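Local atomic coordinates of serine-threonine phosphatase 2C (Toxoplasma gondii, PDB entry 2I44), a protein that probably removes phosphate groups from phosphorylated serine and threonine residues of proteins, as a metal-dependent phosphatase that binds calcium ions. Residues Asn205-Arg217 with Gln226-Leu238. Residues are numbered along the deposited sequence; the frame is centred on the assembly and turned at random.
Sequences NKPFIRGGDFSFR and QLQYSRAFGGKDL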
loop_
_atom_site.group_PDB
_atom_site.type_symbol
_atom_site.label_atom_id
_atom_site.label_comp_id
_atom_site.label_asym_id
_atom_site.label_seq_id
_atom_site.Cartn_x
_atom_site.Cartn_y
_atom_site.Cartn_z
ATOM N N ASN A 205 19.570 -13.287 1.150
ATOM C CA ASN A 205 18.906 -12.148 1.764
ATOM C C ASN A 205 17.485 -11.866 1.278
ATOM O O ASN A 205 16.768 -11.079 1.896
ATOM C CB ASN A 205 19.775 -10.903 1.583
ATOM C CG ASN A 205 21.036 -10.956 2.422
ATOM O OD1 ASN A 205 22.121 -10.592 1.960
ATOM N ND2 ASN A 205 20.900 -11.407 3.668
ATOM N N LYS A 206 17.072 -12.493 0.181
ATOM C CA LYS A 206 15.717 -12.284 -0.325
ATOM C C LYS A 206 14.986 -13.607 -0.522
ATOM O O LYS A 206 14.680 -14.000 -1.648
ATOM C CB LYS A 206 15.739 -11.513 -1.649
ATOM C CG LYS A 206 16.262 -10.090 -1.549
ATOM C CD LYS A 206 15.958 -9.312 -2.827
ATOM C CE LYS A 206 16.703 -7.986 -2.877
ATOM N NZ LYS A 206 18.176 -8.216 -2.888
ATOM N N PRO A 207 14.706 -14.319 0.581
ATOM C CA PRO A 207 14.006 -15.604 0.511
ATOM C C PRO A 207 12.603 -15.502 -0.100
ATOM O O PRO A 207 12.000 -14.423 -0.156
ATOM C CB PRO A 207 13.988 -16.066 1.968
ATOM C CG PRO A 207 13.971 -14.760 2.729
ATOM C CD PRO A 207 14.985 -13.948 1.980
ATOM N N PHE A 208 12.098 -16.642 -0.555
ATOM C CA PHE A 208 10.787 -16.728 -1.193
ATOM C C PHE A 208 9.822 -17.579 -0.385
ATOM O O PHE A 208 10.246 -18.474 0.343
ATOM C CB PHE A 208 10.908 -17.396 -2.570
ATOM C CG PHE A 208 11.776 -16.656 -3.553
ATOM C CD1 PHE A 208 11.220 -15.728 -4.431
ATOM C CD2 PHE A 208 13.147 -16.905 -3.619
ATOM C CE1 PHE A 208 12.018 -15.059 -5.364
ATOM C CE2 PHE A 208 13.950 -16.242 -4.545
ATOM C CZ PHE A 208 13.385 -15.316 -5.419
ATOM N N ILE A 209 8.528 -17.285 -0.505
ATOM C CA ILE A 209 7.517 -18.109 0.132
ATOM C C ILE A 209 7.156 -19.057 -1.002
ATOM O O ILE A 209 6.846 -18.619 -2.109
ATOM C CB ILE A 209 6.244 -17.324 0.575
ATOM C CG1 ILE A 209 5.135 -18.332 0.942
ATOM C CG2 ILE A 209 5.781 -16.368 -0.518
ATOM C CD1 ILE A 209 3.913 -17.725 1.673
ATOM N N ARG A 210 7.222 -20.352 -0.741
ATOM C CA ARG A 210 6.922 -21.344 -1.759
ATOM C C ARG A 210 5.808 -22.279 -1.309
ATOM O O ARG A 210 5.826 -22.777 -0.184
ATOM C CB ARG A 210 8.188 -22.143 -2.071
ATOM C CG ARG A 210 7.977 -23.292 -3.029
ATOM C CD ARG A 210 9.274 -24.038 -3.287
ATOM N NE ARG A 210 10.258 -23.230 -4.004
ATOM C CZ ARG A 210 11.454 -23.672 -4.380
ATOM N NH1 ARG A 210 11.816 -24.917 -4.103
ATOM N NH2 ARG A 210 12.289 -22.872 -5.032
ATOM N N GLY A 211 4.844 -22.516 -2.194
ATOM C CA GLY A 211 3.733 -23.399 -1.869
ATOM C C GLY A 211 4.147 -24.848 -1.670
ATOM O O GLY A 211 5.215 -25.269 -2.122
ATOM N N GLY A 212 3.298 -25.618 -0.997
ATOM C CA GLY A 212 3.600 -27.018 -0.750
ATOM C C GLY A 212 3.523 -27.881 -1.993
ATOM O O GLY A 212 4.069 -28.986 -2.027
ATOM N N ASP A 213 2.847 -27.379 -3.021
ATOM C CA ASP A 213 2.688 -28.117 -4.268
ATOM C C ASP A 213 3.673 -27.654 -5.340
ATOM O O ASP A 213 3.636 -28.131 -6.476
ATOM C CB ASP A 213 1.259 -27.947 -4.776
ATOM C CG ASP A 213 0.908 -26.496 -5.047
ATOM O OD1 ASP A 213 1.664 -25.611 -4.597
ATOM O OD2 ASP A 213 -0.123 -26.241 -5.701
ATOM N N PHE A 214 4.566 -26.741 -4.970
ATOM C CA PHE A 214 5.541 -26.201 -5.913
ATOM C C PHE A 214 6.337 -27.259 -6.653
ATOM O O PHE A 214 6.410 -27.253 -7.881
ATOM C CB PHE A 214 6.526 -25.281 -5.195
ATOM C CG PHE A 214 7.500 -24.600 -6.114
ATOM C CD1 PHE A 214 7.191 -23.371 -6.689
ATOM C CD2 PHE A 214 8.724 -25.190 -6.408
ATOM C CE1 PHE A 214 8.092 -22.737 -7.547
ATOM C CE2 PHE A 214 9.631 -24.565 -7.265
ATOM C CZ PHE A 214 9.312 -23.335 -7.834
ATOM N N SER A 215 6.943 -28.165 -5.897
ATOM C CA SER A 215 7.762 -29.208 -6.494
ATOM C C SER A 215 6.972 -30.082 -7.461
ATOM O O SER A 215 7.419 -30.354 -8.570
ATOM C CB SER A 215 8.393 -30.072 -5.398
ATOM O OG SER A 215 9.427 -30.877 -5.937
ATOM N N PHE A 216 5.790 -30.519 -7.047
ATOM C CA PHE A 216 4.985 -31.357 -7.923
ATOM C C PHE A 216 4.553 -30.625 -9.186
ATOM O O PHE A 216 4.596 -31.188 -10.281
ATOM C CB PHE A 216 3.766 -31.909 -7.175
ATOM C CG PHE A 216 4.082 -33.109 -6.324
ATOM C CD1 PHE A 216 4.742 -34.209 -6.875
ATOM C CD2 PHE A 216 3.712 -33.150 -4.981
ATOM C CE1 PHE A 216 5.032 -35.337 -6.100
ATOM C CE2 PHE A 216 3.995 -34.271 -4.195
ATOM C CZ PHE A 216 4.654 -35.367 -4.758
ATOM N N ARG A 217 4.154 -29.367 -9.047
ATOM C CA ARG A 217 3.733 -28.605 -10.212
ATOM C C ARG A 217 4.918 -28.300 -11.114
ATOM O O ARG A 217 4.763 -28.144 -12.328
ATOM C CB ARG A 217 3.039 -27.316 -9.776
ATOM C CG ARG A 217 1.831 -27.597 -8.910
ATOM C CD ARG A 217 1.169 -26.341 -8.408
ATOM N NE ARG A 217 0.554 -25.574 -9.482
ATOM C CZ ARG A 217 -0.435 -24.709 -9.293
ATOM N NH1 ARG A 217 -0.910 -24.514 -8.070
ATOM N NH2 ARG A 217 -0.950 -24.045 -10.322
ATOM N N GLN A 226 6.496 -18.056 -6.904
ATOM C CA GLN A 226 6.962 -17.707 -5.566
ATOM C C GLN A 226 6.904 -16.194 -5.372
ATOM O O GLN A 226 6.868 -15.438 -6.334
ATOM C CB GLN A 226 8.410 -18.150 -5.385
ATOM C CG GLN A 226 8.641 -19.638 -5.496
ATOM C CD GLN A 226 10.095 -19.974 -5.784
ATOM O OE1 GLN A 226 10.614 -19.671 -6.868
ATOM N NE2 GLN A 226 10.760 -20.597 -4.818
ATOM N N LEU A 227 6.909 -15.759 -4.119
ATOM C CA LEU A 227 6.870 -14.337 -3.807
ATOM C C LEU A 227 7.922 -14.032 -2.757
ATOM O O LEU A 227 8.304 -14.902 -1.974
ATOM C CB LEU A 227 5.488 -13.941 -3.279
ATOM C CG LEU A 227 4.303 -14.189 -4.216
ATOM C CD1 LEU A 227 3.017 -13.753 -3.537
ATOM C CD2 LEU A 227 4.512 -13.409 -5.512
ATOM N N GLN A 228 8.400 -12.795 -2.742
ATOM C CA GLN A 228 9.399 -12.412 -1.762
ATOM C C GLN A 228 8.813 -11.623 -0.595
ATOM O O GLN A 228 9.535 -11.017 0.185
ATOM C CB GLN A 228 10.544 -11.665 -2.446
ATOM C CG GLN A 228 11.400 -12.614 -3.266
ATOM C CD GLN A 228 12.479 -11.915 -4.065
ATOM O OE1 GLN A 228 12.197 -11.021 -4.864
ATOM N NE2 GLN A 228 13.724 -12.328 -3.860
ATOM N N TYR A 229 7.487 -11.629 -0.497
ATOM C CA TYR A 229 6.794 -11.004 0.621
ATOM C C TYR A 229 5.744 -12.020 1.079
ATOM O O TYR A 229 5.205 -12.782 0.267
ATOM C CB TYR A 229 6.186 -9.641 0.250
ATOM C CG TYR A 229 5.443 -9.555 -1.056
ATOM C CD1 TYR A 229 4.069 -9.771 -1.114
ATOM C CD2 TYR A 229 6.105 -9.211 -2.233
ATOM C CE1 TYR A 229 3.371 -9.639 -2.315
ATOM C CE2 TYR A 229 5.416 -9.080 -3.435
ATOM C CZ TYR A 229 4.051 -9.295 -3.466
ATOM O OH TYR A 229 3.355 -9.156 -4.640
ATOM N N SER A 230 5.470 -12.036 2.378
ATOM C CA SER A 230 4.555 -13.011 2.973
ATOM C C SER A 230 3.078 -12.655 3.180
ATOM O O SER A 230 2.311 -13.466 3.713
ATOM C CB SER A 230 5.154 -13.472 4.297
ATOM O OG SER A 230 5.707 -12.366 4.976
ATOM N N ARG A 231 2.687 -11.446 2.793
ATOM C CA ARG A 231 1.296 -11.019 2.913
ATOM C C ARG A 231 0.958 -10.253 1.645
ATOM O O ARG A 231 1.790 -9.507 1.127
ATOM C CB ARG A 231 1.091 -10.142 4.156
ATOM C CG ARG A 231 1.503 -10.832 5.450
ATOM C CD ARG A 231 0.910 -10.154 6.669
ATOM N NE ARG A 231 1.534 -10.608 7.908
ATOM C CZ ARG A 231 1.167 -10.204 9.120
ATOM N NH1 ARG A 231 0.167 -9.339 9.256
ATOM N NH2 ARG A 231 1.817 -10.646 10.194
ATOM N N ALA A 232 -0.252 -10.449 1.135
ATOM C CA ALA A 232 -0.643 -9.783 -0.095
ATOM C C ALA A 232 -2.068 -10.067 -0.531
ATOM O O ALA A 232 -2.750 -10.946 0.013
ATOM C CB ALA A 232 0.303 -10.201 -1.210
ATOM N N PHE A 233 -2.513 -9.295 -1.515
ATOM C CA PHE A 233 -3.826 -9.492 -2.103
ATOM C C PHE A 233 -3.579 -10.520 -3.208
ATOM O O PHE A 233 -2.530 -10.504 -3.845
ATOM C CB PHE A 233 -4.338 -8.214 -2.759
ATOM C CG PHE A 233 -4.975 -7.244 -1.813
ATOM C CD1 PHE A 233 -6.068 -7.619 -1.044
ATOM C CD2 PHE A 233 -4.516 -5.933 -1.735
ATOM C CE1 PHE A 233 -6.701 -6.710 -0.215
ATOM C CE2 PHE A 233 -5.144 -5.006 -0.905
ATOM C CZ PHE A 233 -6.241 -5.397 -0.143
ATOM N N GLY A 234 -4.533 -11.412 -3.440
ATOM C CA GLY A 234 -4.352 -12.387 -4.498
ATOM C C GLY A 234 -3.503 -13.581 -4.104
ATOM O O GLY A 234 -3.611 -14.076 -2.987
ATOM N N GLY A 235 -2.660 -14.051 -5.018
ATOM C CA GLY A 235 -1.839 -15.206 -4.715
ATOM C C GLY A 235 -2.727 -16.397 -4.379
ATOM O O GLY A 235 -2.467 -17.131 -3.422
ATOM N N LYS A 236 -3.774 -16.598 -5.176
ATOM C CA LYS A 236 -4.716 -17.698 -4.947
ATOM C C LYS A 236 -4.061 -19.009 -4.514
ATOM O O LYS A 236 -4.391 -19.557 -3.464
ATOM C CB LYS A 236 -5.568 -17.953 -6.200
ATOM C CG LYS A 236 -6.584 -19.093 -6.041
ATOM C CD LYS A 236 -7.553 -19.169 -7.227
ATOM C CE LYS A 236 -6.882 -19.625 -8.516
ATOM N NZ LYS A 236 -6.509 -21.064 -8.490
ATOM N N ASP A 237 -3.121 -19.502 -5.308
ATOM C CA ASP A 237 -2.469 -20.768 -4.991
ATOM C C ASP A 237 -1.357 -20.729 -3.942
ATOM O O ASP A 237 -0.521 -21.633 -3.876
ATOM C CB ASP A 237 -1.980 -21.426 -6.286
ATOM C CG ASP A 237 -3.139 -21.901 -7.164
ATOM O OD1 ASP A 237 -4.298 -21.554 -6.849
ATOM O OD2 ASP A 237 -2.895 -22.615 -8.161
ATOM N N LEU A 238 -1.360 -19.687 -3.118
ATOM C CA LEU A 238 -0.391 -19.554 -2.031
ATOM C C LEU A 238 -1.134 -19.201 -0.742
ATOM O O LEU A 238 -0.602 -19.344 0.363
ATOM C CB LEU A 238 0.643 -18.464 -2.340
ATOM C CG LEU A 238 1.680 -18.737 -3.434
ATOM C CD1 LEU A 238 2.556 -17.509 -3.619
ATOM C CD2 LEU A 238 2.520 -19.963 -3.068
HETATM O O HOH W 1 12.198 -11.884 0.637
HETATM O O HOH W 2 1.588 -23.014 -4.958
HETATM O O HOH W 3 -2.097 -24.435 -4.874
#
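Ile-209 pairs with Leu-227 in a single antiparallel bridge, a hydrogen-bonded pair whose two bonds are unequal: Ile-209 N reaches Leu-227 O at 2.8 Å, whereas the return bond from Leu-227 N to Ile-209 O is weak. This is the buried part of the contact. The two side chains lie side by side, CG2 of Ile-209 resting 3.7 Å from CB of Leu-227, and branched aliphatic groups suit so dry a place. Nearby, Leu-238 CD2 packs 3.6 Å from Gly-211 N, where the lack of a side chain leaves room for the methyl and for the carboxylate of Asp-213.

Toward solvent the contact becomes more polar and more open, though not everywhere looser. With CG anti to its carbonyl carbon (chi1 -72°) and an extended chain beyond, Gln-228 runs alongside Phe-208, amide and ring planes only 6° apart. Glutamine serves doubly here, since its CG lies 3.3 Å from Phe-208 CE1 while NE2 gives a hydrogen bond to Lys-206 O (2.9 Å). A water joins Pro-207 O to Gln-228 O. CB of Gln-226 meets Phe-208 and its CG meets CE1 of Phe-214, so this glutamine offers methylenes to both rings; Phe-214 in turn covers a face of the Arg-210 guanidinium.

At the far end, charge replaces apolar packing. Arg-217 NH1 forms salt bridges to Asp-237 OD2 (2.7 Å) and Asp-213 OD2 (3.0 Å); both oxygens lie near the guanidinium plane, but NH1 sits 31° out of each carboxylate plane. Lys-236 holds the other oxygen of Asp-237. One water joins Asp-213 OD1 to Asp-237 O; a second, on Asp-213 OD2, reaches that carbonyl only weakly.

Strand 208-210 also pairs with strand 196-198, and Tyr-229 lies about 6 Å from a bound calcium ion, side chain to metal. The bridge thus joins a small two-stranded sheet to a loop bordering the metal site, consistent with the PP2C flap subdomain.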